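Local coordinates for coat protein (Sulfolobus turreted icosahedral virus, PDB 2BBD) that builds the capsid shell of an archaeal virus as its major coat protein, probably with the double jelly-roll fold of a lineage that includes bacterial and eukaryotic viruses, at residues 6-11 with 152-157; 236-241 with 292-297. All blocks are in the same frame, centred on the assembly; numbering follows the deposited sequence.

Contact 1. Residues 6-11 with 152-157; sequences ETLQQT and ITITYE
Glu6 and Thr7 pair with Ile154 and Thr153 at the edge of the antiparallel sheet of the first jelly roll, where N-terminal strand 2-13 lies against strand 145-158. Glu6 N reaches Ile154 O at 2.9 Å, and Ile154 N answers to Glu6 O at 2.8 Å. Two residues on, Leu8 N donates to Ile152 O at 2.8 Å. On one face of the sheet the threonine hydroxyls meet, Thr7 OG1 to Thr153 OG1 at 3.0 Å. On the other, the two methyls of Leu8 are divided between two isoleucines: CD1 presses on Ile154 CD1 at a tight 3.4 Å, while CD2 rests on Ile152 CG2 at 3.7 Å. Pro25 also touches Leu8 and Ile154. With chi1 at 59°, Glu6 CG sits between the backbone N and the carbonyl carbon, and the extended chain runs past the Tyr156 ring. CG lies at the ring edge, in its plane, and a water close to OE1 may link it, weakly, to Tyr156 OH, whose main partner is Pro25 O. The carboxylate stands almost upright to the ring, their planes 88° apart, with Glu6 OE1 3.5 Å from Tyr156 CE1.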
loop_
_atom_site.group_PDB
_atom_site.type_symbol
_atom_site.label_atom_id
_atom_site.label_comp_id
_atom_site.label_asym_id
_atom_site.label_seq_id
_atom_site.Cartn_x
_atom_site.Cartn_y
_atom_site.Cartn_z
ATOM N N GLU A 6 20.501 5.266 -3.927
ATOM C CA GLU A 6 20.802 6.547 -4.536
ATOM C C GLU A 6 19.519 7.312 -4.885
ATOM O O GLU A 6 18.471 6.728 -5.201
ATOM C CB GLU A 6 21.745 6.394 -5.755
ATOM C CG GLU A 6 21.277 5.522 -6.907
ATOM C CD GLU A 6 22.391 5.269 -7.955
ATOM O OE1 GLU A 6 22.064 4.873 -9.089
ATOM O OE2 GLU A 6 23.589 5.453 -7.651
ATOM N N THR A 7 19.610 8.630 -4.792
ATOM C CA THR A 7 18.483 9.501 -5.067
ATOM C C THR A 7 18.580 10.080 -6.469
ATOM O O THR A 7 19.597 10.652 -6.834
ATOM C CB THR A 7 18.461 10.648 -4.056
ATOM O OG1 THR A 7 18.431 10.100 -2.735
ATOM C CG2 THR A 7 17.258 11.543 -4.277
ATOM N N LEU A 8 17.521 9.928 -7.254
ATOM C CA LEU A 8 17.509 10.456 -8.613
ATOM C C LEU A 8 17.679 11.984 -8.619
ATOM O O LEU A 8 17.156 12.693 -7.756
ATOM C CB LEU A 8 16.208 10.053 -9.311
ATOM C CG LEU A 8 16.208 8.669 -9.969
ATOM C CD1 LEU A 8 16.929 7.666 -9.098
ATOM C CD2 LEU A 8 14.790 8.228 -10.252
ATOM N N GLN A 9 18.426 12.478 -9.597
ATOM C CA GLN A 9 18.686 13.902 -9.734
ATOM C C GLN A 9 17.417 14.650 -10.122
ATOM O O GLN A 9 17.164 15.750 -9.653
ATOM C CB GLN A 9 19.750 14.130 -10.813
ATOM C CG GLN A 9 20.510 15.428 -10.668
ATOM C CD GLN A 9 21.537 15.376 -9.549
ATOM O OE1 GLN A 9 21.188 15.192 -8.378
ATOM N NE2 GLN A 9 22.812 15.540 -9.903
ATOM N N GLN A 10 16.628 14.042 -10.996
ATOM C CA GLN A 10 15.391 14.644 -11.474
ATOM C C GLN A 10 14.261 14.572 -10.437
ATOM O O GLN A 10 13.979 13.506 -9.881
ATOM C CB GLN A 10 14.959 13.949 -12.766
ATOM C CG GLN A 10 13.661 14.473 -13.361
ATOM C CD GLN A 10 13.407 13.962 -14.774
ATOM O OE1 GLN A 10 12.386 14.284 -15.385
ATOM N NE2 GLN A 10 14.337 13.163 -15.299
ATOM N N THR A 11 13.626 15.713 -10.183
ATOM C CA THR A 11 12.527 15.775 -9.231
ATOM C C THR A 11 11.261 16.144 -9.991
ATOM O O THR A 11 11.327 16.574 -11.138
ATOM C CB THR A 11 12.784 16.818 -8.129
ATOM O OG1 THR A 11 12.852 18.123 -8.713
ATOM C CG2 THR A 11 14.087 16.514 -7.407
ATOM N N ILE A 152 12.721 11.021 -5.639
ATOM C CA ILE A 152 12.739 9.580 -5.818
ATOM C C ILE A 152 14.067 8.969 -5.386
ATOM O O ILE A 152 15.131 9.413 -5.815
ATOM C CB ILE A 152 12.500 9.222 -7.289
ATOM C CG1 ILE A 152 11.236 9.917 -7.797
ATOM C CG2 ILE A 152 12.437 7.708 -7.452
ATOM C CD1 ILE A 152 9.948 9.574 -7.020
ATOM N N THR A 153 14.008 7.950 -4.533
ATOM C CA THR A 153 15.229 7.301 -4.074
ATOM C C THR A 153 15.133 5.800 -4.316
ATOM O O THR A 153 14.167 5.155 -3.936
ATOM C CB THR A 153 15.478 7.578 -2.599
ATOM O OG1 THR A 153 15.628 8.988 -2.407
ATOM C CG2 THR A 153 16.741 6.893 -2.140
ATOM N N ILE A 154 16.145 5.241 -4.956
ATOM C CA ILE A 154 16.108 3.827 -5.280
ATOM C C ILE A 154 17.150 2.995 -4.557
ATOM O O ILE A 154 18.319 3.379 -4.455
ATOM C CB ILE A 154 16.259 3.648 -6.807
ATOM C CG1 ILE A 154 15.170 4.457 -7.508
ATOM C CG2 ILE A 154 16.151 2.173 -7.199
ATOM C CD1 ILE A 154 15.414 4.651 -8.964
ATOM N N THR A 155 16.709 1.862 -4.025
ATOM C CA THR A 155 17.622 0.953 -3.361
ATOM C C THR A 155 17.892 -0.172 -4.363
ATOM O O THR A 155 16.974 -0.873 -4.782
ATOM C CB THR A 155 17.020 0.363 -2.075
ATOM O OG1 THR A 155 16.842 1.400 -1.100
ATOM C CG2 THR A 155 17.953 -0.696 -1.509
ATOM N N TYR A 156 19.151 -0.311 -4.766
ATOM C CA TYR A 156 19.541 -1.338 -5.724
ATOM C C TYR A 156 20.280 -2.469 -5.053
ATOM O O TYR A 156 20.637 -2.395 -3.884
ATOM C CB TYR A 156 20.487 -0.770 -6.787
ATOM C CG TYR A 156 19.864 0.182 -7.767
ATOM C CD1 TYR A 156 20.073 1.553 -7.665
ATOM C CD2 TYR A 156 19.097 -0.290 -8.825
ATOM C CE1 TYR A 156 19.539 2.432 -8.602
ATOM C CE2 TYR A 156 18.554 0.576 -9.762
ATOM C CZ TYR A 156 18.777 1.934 -9.646
ATOM O OH TYR A 156 18.215 2.791 -10.561
ATOM N N GLU A 157 20.502 -3.523 -5.818
ATOM C CA GLU A 157 21.287 -4.653 -5.360
ATOM C C GLU A 157 22.018 -5.121 -6.607
ATOM O O GLU A 157 21.404 -5.377 -7.650
ATOM C CB GLU A 157 20.434 -5.795 -4.804
ATOM C CG GLU A 157 21.283 -6.824 -4.058
ATOM C CD GLU A 157 20.486 -8.003 -3.533
ATOM O OE1 GLU A 157 19.390 -7.795 -2.976
ATOM O OE2 GLU A 157 20.969 -9.145 -3.664
HETATM O O HOH W 1 20.108 5.670 -10.343
#

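Contact 2. Residues 236-241 with 292-297; sequences KIVRGV and SIEYDL
Glu294 meets Lys236 and Val238 where strand 293-299 runs antiparallel to the end of strand 230-237, in the four-stranded sheet of the second jelly roll. Lys236 and Glu294 form a hydrogen-bonded pair, with Lys236 N donating to Glu294 O at 3.0 Å and Glu294 N returning a bond to Lys236 O. Val238 N then binds Ser292 O at 2.8 Å, carrying the pairing into the turn.

From CB, the Glu294 side chain sets off with CG between the backbone N and the carbonyl carbon (chi1 53°), which brings CG close to Lys236 O and to 3.5 Å from Val238 CG2. The valine crosses the glutamate at about a right angle, and the same methyl also touches CD. At the tip the carboxylate oxygens part company: OE1 is hydrogen-bonded to His201 ND1, whereas OE2 lies 3.8 Å from Lys236 CD, in the middle of the lysine chain. Lys236 NZ runs on beyond it, 5.0 Å from Glu294 OE2, too far for a direct bridge. Glu294 OE2 is also only 2.8 Å from Asp296 OD1; two acceptors this close suggest that a proton may be shared between the acids.

On the opposite face Ile237 and Ile293 lie side by side, Ile237 CD1 packed tightly on Ile293 CG1 at 3.4 Å. Past the strand end, Arg239 bends at chi3 (-95°) and brings NH1 to 2.7 Å from Ser292 OG, which is bonded to Ser290 O.

Strand 293-299 is held between strands 230-237 and 200-204, and Tyr295, on the isoleucine face, reaches across to strand 303-313 of the eight-stranded mixed sheet.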
loop_
_atom_site.group_PDB
_atom_site.type_symbol
_atom_site.label_atom_id
_atom_site.label_comp_id
_atom_site.label_asym_id
_atom_site.label_seq_id
_atom_site.Cartn_x
_atom_site.Cartn_y
_atom_site.Cartn_z
ATOM N N LYS A 236 -13.758 -15.911 5.707
ATOM C CA LYS A 236 -14.444 -17.189 5.600
ATOM C C LYS A 236 -14.281 -17.940 4.281
ATOM O O LYS A 236 -14.298 -17.342 3.202
ATOM C CB LYS A 236 -15.935 -16.952 5.877
ATOM C CG LYS A 236 -16.833 -18.174 5.818
ATOM C CD LYS A 236 -18.287 -17.735 5.980
ATOM C CE LYS A 236 -19.252 -18.910 5.992
ATOM N NZ LYS A 236 -20.675 -18.444 6.123
ATOM N N ILE A 237 -14.122 -19.258 4.389
ATOM C CA ILE A 237 -13.995 -20.128 3.225
ATOM C C ILE A 237 -15.435 -20.452 2.846
ATOM O O ILE A 237 -16.152 -21.088 3.617
ATOM C CB ILE A 237 -13.263 -21.459 3.573
ATOM C CG1 ILE A 237 -11.915 -21.172 4.240
ATOM C CG2 ILE A 237 -13.049 -22.293 2.308
ATOM C CD1 ILE A 237 -10.971 -20.336 3.412
ATOM N N VAL A 238 -15.861 -20.008 1.669
ATOM C CA VAL A 238 -17.226 -20.241 1.214
ATOM C C VAL A 238 -17.368 -21.482 0.335
ATOM O O VAL A 238 -18.454 -22.059 0.243
ATOM C CB VAL A 238 -17.758 -19.021 0.425
ATOM C CG1 VAL A 238 -19.139 -19.317 -0.140
ATOM C CG2 VAL A 238 -17.819 -17.805 1.335
ATOM N N ARG A 239 -16.281 -21.890 -0.315
ATOM C CA ARG A 239 -16.333 -23.057 -1.192
ATOM C C ARG A 239 -16.260 -24.345 -0.390
ATOM O O ARG A 239 -15.282 -24.596 0.322
ATOM C CB ARG A 239 -15.204 -23.010 -2.225
ATOM C CG ARG A 239 -15.184 -24.213 -3.162
ATOM C CD ARG A 239 -14.342 -23.968 -4.418
ATOM N NE ARG A 239 -15.142 -23.500 -5.553
ATOM C CZ ARG A 239 -15.707 -22.297 -5.640
ATOM N NH1 ARG A 239 -15.563 -21.418 -4.656
ATOM N NH2 ARG A 239 -16.418 -21.970 -6.713
ATOM N N GLY A 240 -17.307 -25.158 -0.520
ATOM C CA GLY A 240 -17.378 -26.408 0.209
ATOM C C GLY A 240 -18.141 -26.164 1.496
ATOM O O GLY A 240 -19.135 -25.425 1.501
ATOM N N VAL A 241 -17.685 -26.772 2.587
ATOM C CA VAL A 241 -18.337 -26.593 3.880
ATOM C C VAL A 241 -17.898 -25.256 4.478
ATOM O O VAL A 241 -16.764 -25.118 4.946
ATOM C CB VAL A 241 -17.967 -27.732 4.865
ATOM C CG1 VAL A 241 -18.753 -27.579 6.157
ATOM C CG2 VAL A 241 -18.249 -29.088 4.224
ATOM N N SER A 292 -13.757 -18.270 -3.480
ATOM C CA SER A 292 -13.725 -19.294 -2.448
ATOM C C SER A 292 -13.454 -18.741 -1.056
ATOM O O SER A 292 -13.796 -19.369 -0.054
ATOM C CB SER A 292 -12.679 -20.347 -2.806
ATOM O OG SER A 292 -13.010 -20.965 -4.038
ATOM N N ILE A 293 -12.830 -17.571 -0.991
ATOM C CA ILE A 293 -12.536 -16.951 0.291
ATOM C C ILE A 293 -12.959 -15.491 0.236
ATOM O O ILE A 293 -12.591 -14.757 -0.680
ATOM C CB ILE A 293 -11.039 -17.051 0.639
ATOM C CG1 ILE A 293 -10.575 -18.508 0.515
ATOM C CG2 ILE A 293 -10.809 -16.566 2.064
ATOM C CD1 ILE A 293 -9.110 -18.739 0.889
ATOM N N GLU A 294 -13.751 -15.086 1.223
ATOM C CA GLU A 294 -14.267 -13.728 1.317
ATOM C C GLU A 294 -13.874 -13.097 2.641
ATOM O O GLU A 294 -13.552 -13.800 3.604
ATOM C CB GLU A 294 -15.796 -13.757 1.253
ATOM C CG GLU A 294 -16.405 -14.718 2.284
ATOM C CD GLU A 294 -17.901 -14.545 2.496
ATOM O OE1 GLU A 294 -18.618 -14.172 1.541
ATOM O OE2 GLU A 294 -18.367 -14.803 3.628
ATOM N N TYR A 295 -13.879 -11.769 2.687
ATOM C CA TYR A 295 -13.624 -11.084 3.945
ATOM C C TYR A 295 -14.923 -10.313 4.191
ATOM O O TYR A 295 -15.516 -9.758 3.262
ATOM C CB TYR A 295 -12.374 -10.189 3.877
ATOM C CG TYR A 295 -12.523 -8.811 3.270
ATOM C CD1 TYR A 295 -12.918 -7.727 4.046
ATOM C CD2 TYR A 295 -12.188 -8.579 1.934
ATOM C CE1 TYR A 295 -12.972 -6.441 3.511
ATOM C CE2 TYR A 295 -12.238 -7.304 1.392
ATOM C CZ TYR A 295 -12.630 -6.241 2.182
ATOM O OH TYR A 295 -12.695 -4.978 1.639
ATOM N N ASP A 296 -15.386 -10.339 5.438
ATOM C CA ASP A 296 -16.642 -9.703 5.817
ATOM C C ASP A 296 -16.460 -8.715 6.956
ATOM O O ASP A 296 -15.551 -8.851 7.776
ATOM C CB ASP A 296 -17.645 -10.775 6.261
ATOM C CG ASP A 296 -17.685 -11.969 5.320
ATOM O OD1 ASP A 296 -17.824 -13.106 5.815
ATOM O OD2 ASP A 296 -17.588 -11.773 4.091
ATOM N N LEU A 297 -17.346 -7.729 7.013
ATOM C CA LEU A 297 -17.280 -6.733 8.066
ATOM C C LEU A 297 -18.637 -6.426 8.688
ATOM O O LEU A 297 -19.680 -6.572 8.054
ATOM C CB LEU A 297 -16.678 -5.429 7.536
ATOM C CG LEU A 297 -15.230 -5.408 7.037
ATOM C CD1 LEU A 297 -14.931 -4.016 6.471
ATOM C CD2 LEU A 297 -14.259 -5.754 8.173
#

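Contacts 1 and 2 each join strands distant in sequence, but in different jelly rolls, on opposite sides of the chain's centre. Their centres are 42 Å apart and their nearest atoms about 28 Å, so they do not touch. They also follow one another in series along the chain: the pairing of 6-11 with 152-157 is complete before that of 236-241 with 292-297 begins. Contact 1 fastens the strand that is outermost within this chain to its five-stranded sheet, while contact 2 pairs the two inner strands of a four-stranded one. A bound MPD (2-methyl-2,4-pentanediol), probably from the crystallisation liquor, lies about 5 Å from the side chain of Glu6 in contact 1.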